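Local coordinates for protein alpha-1,2-mannosidase (Bacteroides thetaiotaomicron, PDB 2WW2) that hydrolyses alpha-mannosides with inversion of configuration as a calcium-dependent member of glycoside hydrolase family 92, at residues 296-301 with 327-332; 285-290 with 634-639; 331-336 with 583-588; 292-297 with 339-344. All blocks are in the same frame, centred on the assembly; numbering follows the deposited sequence.

How the contacts relate
Contact 2 opens first along the chain: it joins helix 281-294, at 285-290, to helix 632-640, at 634-639, and the loop it closes encloses the other three. Contact 4 begins at the end of the same helix, at 292-297, and returns helix 338-345 to it. Contact 1 starts from nearly the same stretch, where the chain enters strand 299-304, and closes a shorter loop at strand 326-330. Helix 331-334 follows at once and serves contact 3, which reaches forward to the loop 583-588 and so crosses contact 4. Together they tie helices of the catalytic domain to a small antiparallel sheet and a late loop, and Leu341 touches Val636 between contacts 4 and 2.

Contact 1. Residues 296-301 with 327-332; sequences LFPREF and TDNGFW
Arg299 reaches Asp328 because its CG lies between the backbone N and the carbonyl carbon (chi1 73°) and its chain bends at chi3 (67°), turning NE back toward the neighbouring strand. Asp328 answers with CG anti to its carbonyl carbon, which swings the carboxylate toward the arginine. Arg299 NE donates to Asp328 OD2 over 2.6 Å in a salt bridge. The oxygen lies in the guanidinium plane but is met on its anti side, with the two flat groups 77° apart. Behind this pair, strands 299-304 and 326-330 run antiparallel, Arg299 and Thr327 forming a hydrogen-bonded pair: Arg299 N reaches Thr327 O at 3.0 Å, and Thr327 N returns to Arg299 O at 3.0 Å. Thr327 CG2 rests 3.5 Å from Phe301 CD1 while its OG1 bonds to Pro373 O. The peptide before Pro298 is cis, and the proline ring lies against the Asn329 amide, with Pro298 CD 3.6 Å from Asn329 ND2. That ND2 donates to Asp328 O at 3.1 Å and to a water that also makes a weak bond to Phe297 O. Asn329 OD1 is taken by Thr334 and His339, and Asp328 and Asn329 both face Ala371 across the sheet, a G1 beta bulge. Phe40 adds a cation-pi contact to the guanidinium, Tyr77 shares Asp328 OD2 with the arginine, and Ser372 holds OD1. With partners at both oxygens, this buried carboxylate should be fixed in its rotation.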
# COMPACT_ATOMS: atom_id res chain seq x y z
N LEU A 296 27.54 21.89 -11.50
CA LEU A 296 26.90 22.60 -12.61
C LEU A 296 26.21 23.90 -12.20
O LEU A 296 26.35 24.92 -12.88
CB LEU A 296 25.90 21.69 -13.32
CG LEU A 296 26.51 20.48 -14.07
CD1 LEU A 296 25.38 19.56 -14.58
CD2 LEU A 296 27.45 20.92 -15.20
N PHE A 297 25.45 23.87 -11.10
CA PHE A 297 24.61 25.02 -10.69
C PHE A 297 25.01 25.49 -9.29
O PHE A 297 25.56 24.71 -8.52
CB PHE A 297 23.12 24.62 -10.62
CG PHE A 297 22.55 24.09 -11.91
CD1 PHE A 297 21.90 24.96 -12.79
CD2 PHE A 297 22.63 22.75 -12.23
CE1 PHE A 297 21.34 24.49 -13.98
CE2 PHE A 297 22.08 22.25 -13.42
CZ PHE A 297 21.44 23.12 -14.30
N PRO A 298 24.76 26.76 -8.96
CA PRO A 298 24.23 27.77 -9.88
C PRO A 298 25.28 28.14 -10.92
O PRO A 298 26.49 28.00 -10.68
CB PRO A 298 23.94 28.96 -8.96
CG PRO A 298 25.01 28.85 -7.88
CD PRO A 298 25.08 27.33 -7.63
N ARG A 299 24.84 28.63 -12.07
CA ARG A 299 25.78 29.03 -13.11
C ARG A 299 26.32 30.44 -12.87
O ARG A 299 25.62 31.33 -12.34
CB ARG A 299 25.15 28.95 -14.50
CG ARG A 299 24.12 30.09 -14.77
CD ARG A 299 23.53 29.96 -16.20
NE ARG A 299 22.71 28.74 -16.28
CZ ARG A 299 23.14 27.57 -16.74
NH1 ARG A 299 24.38 27.42 -17.22
NH2 ARG A 299 22.32 26.54 -16.74
N GLU A 300 27.59 30.63 -13.26
CA GLU A 300 28.16 31.98 -13.36
C GLU A 300 27.32 32.73 -14.40
O GLU A 300 26.96 32.17 -15.43
CB GLU A 300 29.62 31.89 -13.83
CG GLU A 300 30.51 31.08 -12.87
CD GLU A 300 31.84 30.64 -13.48
OE1 GLU A 300 32.10 30.90 -14.67
OE2 GLU A 300 32.61 29.98 -12.74
N PHE A 301 26.98 33.98 -14.10
CA PHE A 301 26.20 34.79 -15.03
C PHE A 301 26.97 36.07 -15.40
O PHE A 301 26.40 37.06 -15.91
CB PHE A 301 24.85 35.13 -14.39
CG PHE A 301 23.76 35.39 -15.39
CD1 PHE A 301 23.23 34.35 -16.14
CD2 PHE A 301 23.24 36.67 -15.56
CE1 PHE A 301 22.21 34.59 -17.08
CE2 PHE A 301 22.20 36.91 -16.47
CZ PHE A 301 21.70 35.85 -17.24
N THR A 327 23.09 32.51 -11.19
CA THR A 327 21.66 32.26 -11.21
C THR A 327 21.36 30.79 -11.46
O THR A 327 22.27 29.96 -11.46
CB THR A 327 20.96 33.13 -12.26
OG1 THR A 327 19.55 32.99 -12.08
CG2 THR A 327 21.34 32.68 -13.69
N ASP A 328 20.07 30.48 -11.67
CA ASP A 328 19.60 29.12 -11.87
C ASP A 328 19.80 28.25 -10.65
O ASP A 328 20.62 27.33 -10.65
CB ASP A 328 20.21 28.53 -13.13
CG ASP A 328 19.65 29.20 -14.37
OD1 ASP A 328 18.41 29.39 -14.41
OD2 ASP A 328 20.44 29.56 -15.26
N ASN A 329 19.04 28.56 -9.60
CA ASN A 329 19.18 27.83 -8.36
C ASN A 329 17.92 27.99 -7.56
O ASN A 329 17.41 29.09 -7.49
CB ASN A 329 20.32 28.44 -7.53
CG ASN A 329 21.22 27.40 -6.99
OD1 ASN A 329 21.61 27.41 -5.82
ND2 ASN A 329 21.58 26.44 -7.86
N GLY A 330 17.43 26.89 -6.98
CA GLY A 330 16.43 26.95 -5.91
C GLY A 330 17.10 26.68 -4.57
O GLY A 330 17.39 25.53 -4.22
N PHE A 331 17.33 27.74 -3.80
CA PHE A 331 18.01 27.60 -2.54
C PHE A 331 17.29 26.65 -1.59
O PHE A 331 17.93 26.02 -0.77
CB PHE A 331 18.20 28.95 -1.86
CG PHE A 331 19.12 29.90 -2.60
CD1 PHE A 331 20.12 29.42 -3.45
CD2 PHE A 331 19.01 31.28 -2.40
CE1 PHE A 331 20.96 30.29 -4.12
CE2 PHE A 331 19.88 32.18 -3.07
CZ PHE A 331 20.84 31.68 -3.92
N TRP A 332 15.96 26.54 -1.71
CA TRP A 332 15.18 25.62 -0.89
C TRP A 332 15.76 24.22 -1.01
O TRP A 332 15.76 23.43 -0.06
CB TRP A 332 13.70 25.61 -1.32
CG TRP A 332 12.88 24.66 -0.51
CD1 TRP A 332 12.47 24.83 0.79
CD2 TRP A 332 12.41 23.38 -0.91
NE1 TRP A 332 11.73 23.74 1.21
CE2 TRP A 332 11.68 22.83 0.18
CE3 TRP A 332 12.51 22.64 -2.10
CZ2 TRP A 332 11.07 21.57 0.12
CZ3 TRP A 332 11.91 21.38 -2.16
CH2 TRP A 332 11.20 20.86 -1.06
O HOH W 1 23.16 24.27 -7.11

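Contact 2. Residues 285-290 with 634-639; sequences RTFYSC and WYVFSA
Tyr635 lays its ring against Thr286, Phe287 and Cys290 where helices 281-294 and 632-640 pack in the catalytic domain. The axes of the two short segments approach to 9.0 Å, at 129° between their N-to-C directions. With CG opposite the backbone N (chi1 -176°), the tyrosine reaches out across the interface. Thr286 CG2 stands over one face of the ring, offset toward its rim and 3.3 Å from Tyr635 CZ, a CH-pi contact; the methyl can lie there because OG1 turns back to its own helix and bonds to Glu282 O. Cys290 SG meets the same ring obliquely, 4.5 Å from the centroid of Tyr635, in a sulfur-aromatic contact. Phe287 also has CG trans to its N (chi1 -177°), which sends its ring toward the next turn of the partner helix. There Phe287 CD1 touches Ala639 CB at 3.6 Å, and Val636 O lies at the ring edge, in plane, 3.6 Å from Phe287 CE1. The methyls of Val636 divide the work: CG1 lies 3.9 Å from Phe287 CE1, and CG2 packs against Cys290 CB. A serine in place of Tyr635 would probably leave the Thr286 methyl and the Cys290 sulfur without their aromatic partner and open a gap between the helices. Every residue touching here is buried, so the junction rests on close apolar and aromatic packing, with Thr286 OG1 satisfied by its own helix.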
# COMPACT_ATOMS: atom_id res chain seq x y z
N ARG A 285 32.03 5.54 -10.43
CA ARG A 285 31.12 6.20 -11.39
C ARG A 285 29.98 6.93 -10.69
O ARG A 285 29.62 8.05 -11.07
CB ARG A 285 30.58 5.18 -12.40
CG ARG A 285 31.70 4.68 -13.32
CD ARG A 285 31.17 3.82 -14.43
NE ARG A 285 30.40 2.71 -13.93
CZ ARG A 285 30.76 1.43 -14.05
NH1 ARG A 285 31.90 1.12 -14.66
NH2 ARG A 285 29.98 0.47 -13.54
N THR A 286 29.42 6.31 -9.67
CA THR A 286 28.28 6.95 -8.98
C THR A 286 28.76 8.22 -8.32
O THR A 286 28.17 9.28 -8.49
CB THR A 286 27.66 5.99 -7.95
OG1 THR A 286 27.30 4.77 -8.61
CG2 THR A 286 26.39 6.61 -7.34
N PHE A 287 29.86 8.12 -7.58
CA PHE A 287 30.43 9.25 -6.85
C PHE A 287 30.78 10.43 -7.77
O PHE A 287 30.39 11.57 -7.51
CB PHE A 287 31.68 8.79 -6.09
CG PHE A 287 32.31 9.87 -5.24
CD1 PHE A 287 31.73 10.25 -4.02
CD2 PHE A 287 33.48 10.50 -5.65
CE1 PHE A 287 32.32 11.23 -3.24
CE2 PHE A 287 34.07 11.48 -4.88
CZ PHE A 287 33.49 11.86 -3.67
N TYR A 288 31.56 10.18 -8.82
CA TYR A 288 31.99 11.28 -9.68
C TYR A 288 30.87 11.82 -10.55
O TYR A 288 30.86 12.99 -10.87
CB TYR A 288 33.25 10.90 -10.48
CG TYR A 288 34.44 10.92 -9.53
CD1 TYR A 288 34.87 12.13 -8.98
CD2 TYR A 288 35.06 9.74 -9.12
CE1 TYR A 288 35.93 12.18 -8.08
CE2 TYR A 288 36.11 9.78 -8.21
CZ TYR A 288 36.54 11.01 -7.69
OH TYR A 288 37.58 11.08 -6.78
N SER A 289 29.93 10.97 -10.93
CA SER A 289 28.72 11.47 -11.63
C SER A 289 27.93 12.42 -10.73
O SER A 289 27.52 13.49 -11.18
CB SER A 289 27.85 10.31 -12.08
OG SER A 289 28.54 9.49 -13.03
N CYS A 290 27.71 12.03 -9.48
CA CYS A 290 27.02 12.92 -8.53
C CYS A 290 27.80 14.20 -8.33
O CYS A 290 27.21 15.28 -8.23
CB CYS A 290 26.78 12.22 -7.18
SG CYS A 290 25.55 10.91 -7.25
N TRP A 634 24.22 15.09 -1.43
CA TRP A 634 23.98 14.19 -0.31
C TRP A 634 24.85 12.94 -0.49
O TRP A 634 25.49 12.45 0.45
CB TRP A 634 22.49 13.81 -0.25
CG TRP A 634 22.11 12.96 0.93
CD1 TRP A 634 21.55 13.40 2.10
CD2 TRP A 634 22.26 11.54 1.06
NE1 TRP A 634 21.34 12.34 2.95
CE2 TRP A 634 21.77 11.19 2.33
CE3 TRP A 634 22.75 10.54 0.22
CZ2 TRP A 634 21.75 9.86 2.79
CZ3 TRP A 634 22.75 9.23 0.68
CH2 TRP A 634 22.25 8.90 1.95
N TYR A 635 24.90 12.44 -1.71
CA TYR A 635 25.69 11.23 -1.96
C TYR A 635 27.19 11.52 -1.82
O TYR A 635 27.94 10.73 -1.24
CB TYR A 635 25.37 10.66 -3.34
CG TYR A 635 26.08 9.33 -3.64
CD1 TYR A 635 25.43 8.11 -3.44
CD2 TYR A 635 27.38 9.31 -4.11
CE1 TYR A 635 26.07 6.89 -3.70
CE2 TYR A 635 28.03 8.09 -4.37
CZ TYR A 635 27.37 6.90 -4.16
OH TYR A 635 27.99 5.72 -4.44
N VAL A 636 27.64 12.66 -2.34
CA VAL A 636 29.06 13.01 -2.25
C VAL A 636 29.51 13.11 -0.79
O VAL A 636 30.46 12.47 -0.37
CB VAL A 636 29.39 14.30 -3.03
CG1 VAL A 636 30.82 14.76 -2.75
CG2 VAL A 636 29.21 14.05 -4.53
N PHE A 637 28.81 13.93 -0.02
CA PHE A 637 29.11 14.02 1.41
C PHE A 637 29.06 12.63 2.06
O PHE A 637 30.00 12.23 2.73
CB PHE A 637 28.10 14.94 2.09
CG PHE A 637 28.56 16.37 2.18
CD1 PHE A 637 29.68 16.71 2.94
CD2 PHE A 637 27.86 17.38 1.52
CE1 PHE A 637 30.11 18.04 3.02
CE2 PHE A 637 28.29 18.71 1.59
CZ PHE A 637 29.39 19.04 2.36
N SER A 638 27.95 11.92 1.89
CA SER A 638 27.77 10.64 2.59
C SER A 638 28.86 9.63 2.25
O SER A 638 29.34 8.91 3.14
CB SER A 638 26.37 10.06 2.35
OG SER A 638 25.39 10.91 2.93
N ALA A 639 29.27 9.57 0.99
CA ALA A 639 30.40 8.71 0.61
C ALA A 639 31.72 9.10 1.29
O ALA A 639 32.55 8.25 1.60
CB ALA A 639 30.60 8.72 -0.92

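Contact 3. Residues 331-336 with 583-588; sequences FWDTFR and GNQPVQ
Gln585 lies beside Arg336 over one face of the Trp332 ring and touches both, joining helix 331-334 to the loop 583-588 inside the catalytic domain, consistent with the (alpha/alpha)6 barrel of its clan. Here the packing is tight. Gln585 CG sits over the indole, 3.4 Å from Trp332 CH2. Gln585 CB and Phe335 CE2 take the two faces of the Arg336 guanidinium, Gln585 CB being 3.7 Å from Arg336 CZ, with Trp332 at the guanidinium edge. Bent at chi2 (77°), the glutamine turns its amide along the indole, their planes 32° apart. Arg336 NE donates to Trp332 O at 2.8 Å, while NH2 forms a cation-pi contact with the indole and a salt bridge to Glu450. Were this arginine replaced by an alanine, Glu450 would probably lose its charged mate and Trp332 O its NE donor. The looser side, at partly exposed Asp333, is wetter: in the conformer described, Gln585 NE2 donates to the syn lone pair of Asp333 OD1 at 2.6 Å, but for the second conformer this bond is doubtful. A water spans from Asp333 O to Gln588 NE2, and Gln588 NE2 also bonds to Gly583 O, 3.1 Å long and nearly straight (170°).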
# COMPACT_ATOMS: atom_id res chain seq x y z
N PHE A 331 17.33 27.74 -3.80
CA PHE A 331 18.01 27.60 -2.54
C PHE A 331 17.29 26.65 -1.59
O PHE A 331 17.93 26.02 -0.77
CB PHE A 331 18.20 28.95 -1.86
CG PHE A 331 19.12 29.90 -2.60
CD1 PHE A 331 20.12 29.42 -3.45
CD2 PHE A 331 19.01 31.28 -2.40
CE1 PHE A 331 20.96 30.29 -4.12
CE2 PHE A 331 19.88 32.18 -3.07
CZ PHE A 331 20.84 31.68 -3.92
N TRP A 332 15.96 26.54 -1.71
CA TRP A 332 15.18 25.62 -0.89
C TRP A 332 15.76 24.22 -1.01
O TRP A 332 15.76 23.43 -0.06
CB TRP A 332 13.70 25.61 -1.32
CG TRP A 332 12.88 24.66 -0.51
CD1 TRP A 332 12.47 24.83 0.79
CD2 TRP A 332 12.41 23.38 -0.91
NE1 TRP A 332 11.73 23.74 1.21
CE2 TRP A 332 11.68 22.83 0.18
CE3 TRP A 332 12.51 22.64 -2.10
CZ2 TRP A 332 11.07 21.57 0.12
CZ3 TRP A 332 11.91 21.38 -2.16
CH2 TRP A 332 11.20 20.86 -1.06
N ASP A 333 16.27 23.91 -2.19
CA ASP A 333 16.93 22.61 -2.41
C ASP A 333 18.41 22.67 -2.07
O ASP A 333 18.95 21.81 -1.35
CB ASP A 333 16.80 22.18 -3.86
CG ASP A 333 15.55 21.37 -4.13
OD1 ASP A 333 15.25 20.42 -3.37
OD2 ASP A 333 14.87 21.68 -5.11
N THR A 334 19.09 23.67 -2.62
CA THR A 334 20.56 23.65 -2.64
C THR A 334 21.25 24.12 -1.34
O THR A 334 22.44 23.93 -1.19
CB THR A 334 21.12 24.42 -3.85
OG1 THR A 334 20.72 25.80 -3.76
CG2 THR A 334 20.59 23.81 -5.17
N PHE A 335 20.52 24.72 -0.39
CA PHE A 335 21.18 25.13 0.87
C PHE A 335 21.60 23.92 1.70
O PHE A 335 22.51 24.02 2.52
CB PHE A 335 20.26 26.03 1.72
CG PHE A 335 19.33 25.26 2.66
CD1 PHE A 335 19.79 24.80 3.89
CD2 PHE A 335 17.99 25.07 2.34
CE1 PHE A 335 18.93 24.11 4.77
CE2 PHE A 335 17.13 24.39 3.23
CZ PHE A 335 17.61 23.90 4.42
N ARG A 336 20.93 22.80 1.49
CA ARG A 336 21.07 21.63 2.38
C ARG A 336 22.44 20.97 2.27
O ARG A 336 23.03 20.58 3.29
CB ARG A 336 19.93 20.60 2.13
CG ARG A 336 18.52 21.19 2.40
CD ARG A 336 17.33 20.39 1.83
NE ARG A 336 16.16 21.27 1.69
CZ ARG A 336 15.26 21.50 2.66
NH1 ARG A 336 15.40 20.92 3.84
NH2 ARG A 336 14.24 22.33 2.44
N GLY A 583 15.32 11.39 -0.51
CA GLY A 583 15.26 12.50 -1.44
C GLY A 583 14.28 13.56 -0.99
O GLY A 583 14.42 14.74 -1.34
N ASN A 584 13.27 13.16 -0.22
CA ASN A 584 12.30 14.12 0.27
C ASN A 584 13.02 15.11 1.20
O ASN A 584 13.67 14.71 2.17
CB ASN A 584 11.11 13.44 0.94
CG ASN A 584 9.96 14.40 1.22
OD1 ASN A 584 8.87 14.31 0.62
ND2 ASN A 584 10.18 15.31 2.16
N GLN A 585 12.94 16.38 0.85
CA GLN A 585 13.83 17.40 1.43
C GLN A 585 13.87 17.44 2.97
O GLN A 585 14.96 17.38 3.55
CB GLN A 585 13.51 18.79 0.83
CG GLN A 585 14.05 19.00 -0.61
CD GLN A 585 13.22 18.29 -1.69
OE1 GLN A 585 12.18 17.70 -1.41
NE2 GLN A 585 13.68 18.37 -2.92
N PRO A 586 12.71 17.56 3.64
CA PRO A 586 12.77 17.66 5.09
C PRO A 586 13.30 16.42 5.81
O PRO A 586 13.54 16.50 7.01
CB PRO A 586 11.30 17.93 5.48
CG PRO A 586 10.51 17.37 4.33
CD PRO A 586 11.33 17.72 3.13
N VAL A 587 13.47 15.29 5.13
CA VAL A 587 14.10 14.14 5.78
C VAL A 587 15.46 13.76 5.19
O VAL A 587 16.01 12.73 5.56
CB VAL A 587 13.18 12.88 5.85
CG1 VAL A 587 12.00 13.15 6.77
CG2 VAL A 587 12.74 12.46 4.47
N GLN A 588 16.03 14.58 4.30
CA GLN A 588 17.37 14.28 3.75
C GLN A 588 18.44 14.08 4.85
O GLN A 588 19.35 13.28 4.71
CB GLN A 588 17.83 15.39 2.80
CG GLN A 588 17.15 15.33 1.43
CD GLN A 588 17.52 16.51 0.53
OE1 GLN A 588 18.40 17.32 0.86
NE2 GLN A 588 16.86 16.59 -0.63
O HOH W 2 17.60 19.03 -1.95

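Contact 4. Residues 292-297 with 339-344; sequences YRTLLF and HPLFTL
Phe342 and Leu341 of helix 338-345 pack against Thr294, Leu295 and the carbonyl of Phe297, a small buried helix-to-chain contact where helix 281-294 ends and leads toward strand 299-304. It belongs to the catalytic domain, consistent with the (alpha/alpha)6 barrel of its clan. Phe342 carries most of it: with CG anti to the carbonyl carbon (chi1 -58°) the ring is carried to the outgoing chain, and chi2 (-27°) turns its edge there. Phe342 CZ stands 3.3 Å from Thr294 O, and the same CZ is 3.4 Å from Phe297 O, in the plane of the ring. The slightly positive C-H edge therefore faces two carbonyl oxygens near the helix end, an arrangement that should be mildly favourable electrostatically. Leu295, where the helical backbone angles end, adds an apolar touch at the edge, CD2 lying 4.0 Å from Phe342 CE1, and Trp36 meets the phenylalanine in an edge-to-face stack. On its side chain, Thr294 directs OG1 to Cys290 O and Ser632, leaving its methyl for the leucine. Leu341, which also touches Val636, Phe637 and Met640, crosses the threonine at about a right angle, Leu341 CD2 lying 3.8 Å from Thr294 CG2.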
# COMPACT_ATOMS: atom_id res chain seq x y z
N TYR A 292 29.94 15.64 -10.48
CA TYR A 292 29.75 16.43 -11.71
C TYR A 292 28.43 17.20 -11.67
O TYR A 292 28.39 18.40 -11.95
CB TYR A 292 29.82 15.51 -12.93
CG TYR A 292 28.91 15.86 -14.09
CD1 TYR A 292 29.31 16.80 -15.04
CD2 TYR A 292 27.69 15.21 -14.27
CE1 TYR A 292 28.48 17.11 -16.14
CE2 TYR A 292 26.86 15.51 -15.36
CZ TYR A 292 27.28 16.45 -16.29
OH TYR A 292 26.46 16.76 -17.36
N ARG A 293 27.36 16.50 -11.30
CA ARG A 293 26.03 17.10 -11.28
C ARG A 293 26.04 18.25 -10.28
O ARG A 293 25.40 19.28 -10.49
CB ARG A 293 24.97 16.03 -10.91
CG ARG A 293 23.52 16.46 -11.15
CD ARG A 293 22.50 15.34 -10.82
NE ARG A 293 21.12 15.80 -11.00
CZ ARG A 293 20.23 15.23 -11.81
NH1 ARG A 293 19.00 15.73 -11.89
NH2 ARG A 293 20.55 14.15 -12.52
N THR A 294 26.79 18.09 -9.20
CA THR A 294 26.80 19.10 -8.16
C THR A 294 27.57 20.37 -8.55
O THR A 294 27.30 21.46 -8.03
CB THR A 294 27.42 18.51 -6.87
OG1 THR A 294 26.65 17.37 -6.45
CG2 THR A 294 27.46 19.55 -5.78
N LEU A 295 28.53 20.25 -9.47
CA LEU A 295 29.32 21.42 -9.88
C LEU A 295 28.74 22.23 -11.06
O LEU A 295 29.41 23.12 -11.59
CB LEU A 295 30.74 20.99 -10.26
CG LEU A 295 31.53 20.19 -9.20
CD1 LEU A 295 32.99 20.09 -9.64
CD2 LEU A 295 31.42 20.84 -7.81
N LEU A 296 27.54 21.89 -11.50
CA LEU A 296 26.90 22.60 -12.61
C LEU A 296 26.21 23.90 -12.20
O LEU A 296 26.35 24.92 -12.88
CB LEU A 296 25.90 21.69 -13.32
CG LEU A 296 26.51 20.48 -14.07
CD1 LEU A 296 25.38 19.56 -14.58
CD2 LEU A 296 27.45 20.92 -15.20
N PHE A 297 25.45 23.87 -11.10
CA PHE A 297 24.61 25.02 -10.69
C PHE A 297 25.01 25.49 -9.29
O PHE A 297 25.56 24.71 -8.52
CB PHE A 297 23.12 24.62 -10.62
CG PHE A 297 22.55 24.09 -11.91
CD1 PHE A 297 21.90 24.96 -12.79
CD2 PHE A 297 22.63 22.75 -12.23
CE1 PHE A 297 21.34 24.49 -13.98
CE2 PHE A 297 22.08 22.25 -13.42
CZ PHE A 297 21.44 23.12 -14.30
N HIS A 339 25.50 23.87 -1.53
CA HIS A 339 26.32 25.02 -1.14
C HIS A 339 27.29 24.70 -0.01
O HIS A 339 28.42 25.17 -0.03
CB HIS A 339 25.46 26.26 -0.89
CG HIS A 339 24.94 26.84 -2.16
ND1 HIS A 339 25.71 27.65 -2.97
CD2 HIS A 339 23.78 26.64 -2.83
CE1 HIS A 339 25.03 27.97 -4.05
NE2 HIS A 339 23.85 27.38 -3.99
N PRO A 340 26.86 23.89 0.98
CA PRO A 340 27.86 23.48 1.97
C PRO A 340 29.05 22.75 1.34
O PRO A 340 30.18 22.94 1.79
CB PRO A 340 27.08 22.55 2.89
CG PRO A 340 25.65 23.20 2.88
CD PRO A 340 25.48 23.62 1.42
N LEU A 341 28.81 21.91 0.33
CA LEU A 341 29.95 21.29 -0.35
C LEU A 341 30.86 22.38 -0.94
O LEU A 341 32.09 22.28 -0.85
CB LEU A 341 29.49 20.30 -1.45
CG LEU A 341 30.63 19.45 -2.04
CD1 LEU A 341 31.17 18.46 -1.02
CD2 LEU A 341 30.22 18.69 -3.35
N PHE A 342 30.27 23.41 -1.56
CA PHE A 342 31.10 24.50 -2.08
C PHE A 342 31.91 25.17 -0.96
O PHE A 342 33.10 25.42 -1.12
CB PHE A 342 30.27 25.59 -2.83
CG PHE A 342 29.47 25.07 -4.00
CD1 PHE A 342 29.87 23.93 -4.72
CD2 PHE A 342 28.30 25.73 -4.41
CE1 PHE A 342 29.12 23.46 -5.81
CE2 PHE A 342 27.54 25.25 -5.49
CZ PHE A 342 27.95 24.11 -6.19
N THR A 343 31.29 25.45 0.18
CA THR A 343 32.03 26.15 1.24
C THR A 343 33.25 25.36 1.66
O THR A 343 34.21 25.94 2.17
CB THR A 343 31.17 26.44 2.51
OG1 THR A 343 30.78 25.19 3.10
CG2 THR A 343 29.91 27.26 2.16
N LEU A 344 33.21 24.04 1.48
CA LEU A 344 34.31 23.18 1.94
C LEU A 344 35.37 23.00 0.85
O LEU A 344 36.55 23.29 1.06
CB LEU A 344 33.76 21.80 2.36
CG LEU A 344 34.78 20.76 2.86
CD1 LEU A 344 35.61 21.33 4.01
CD2 LEU A 344 34.07 19.45 3.26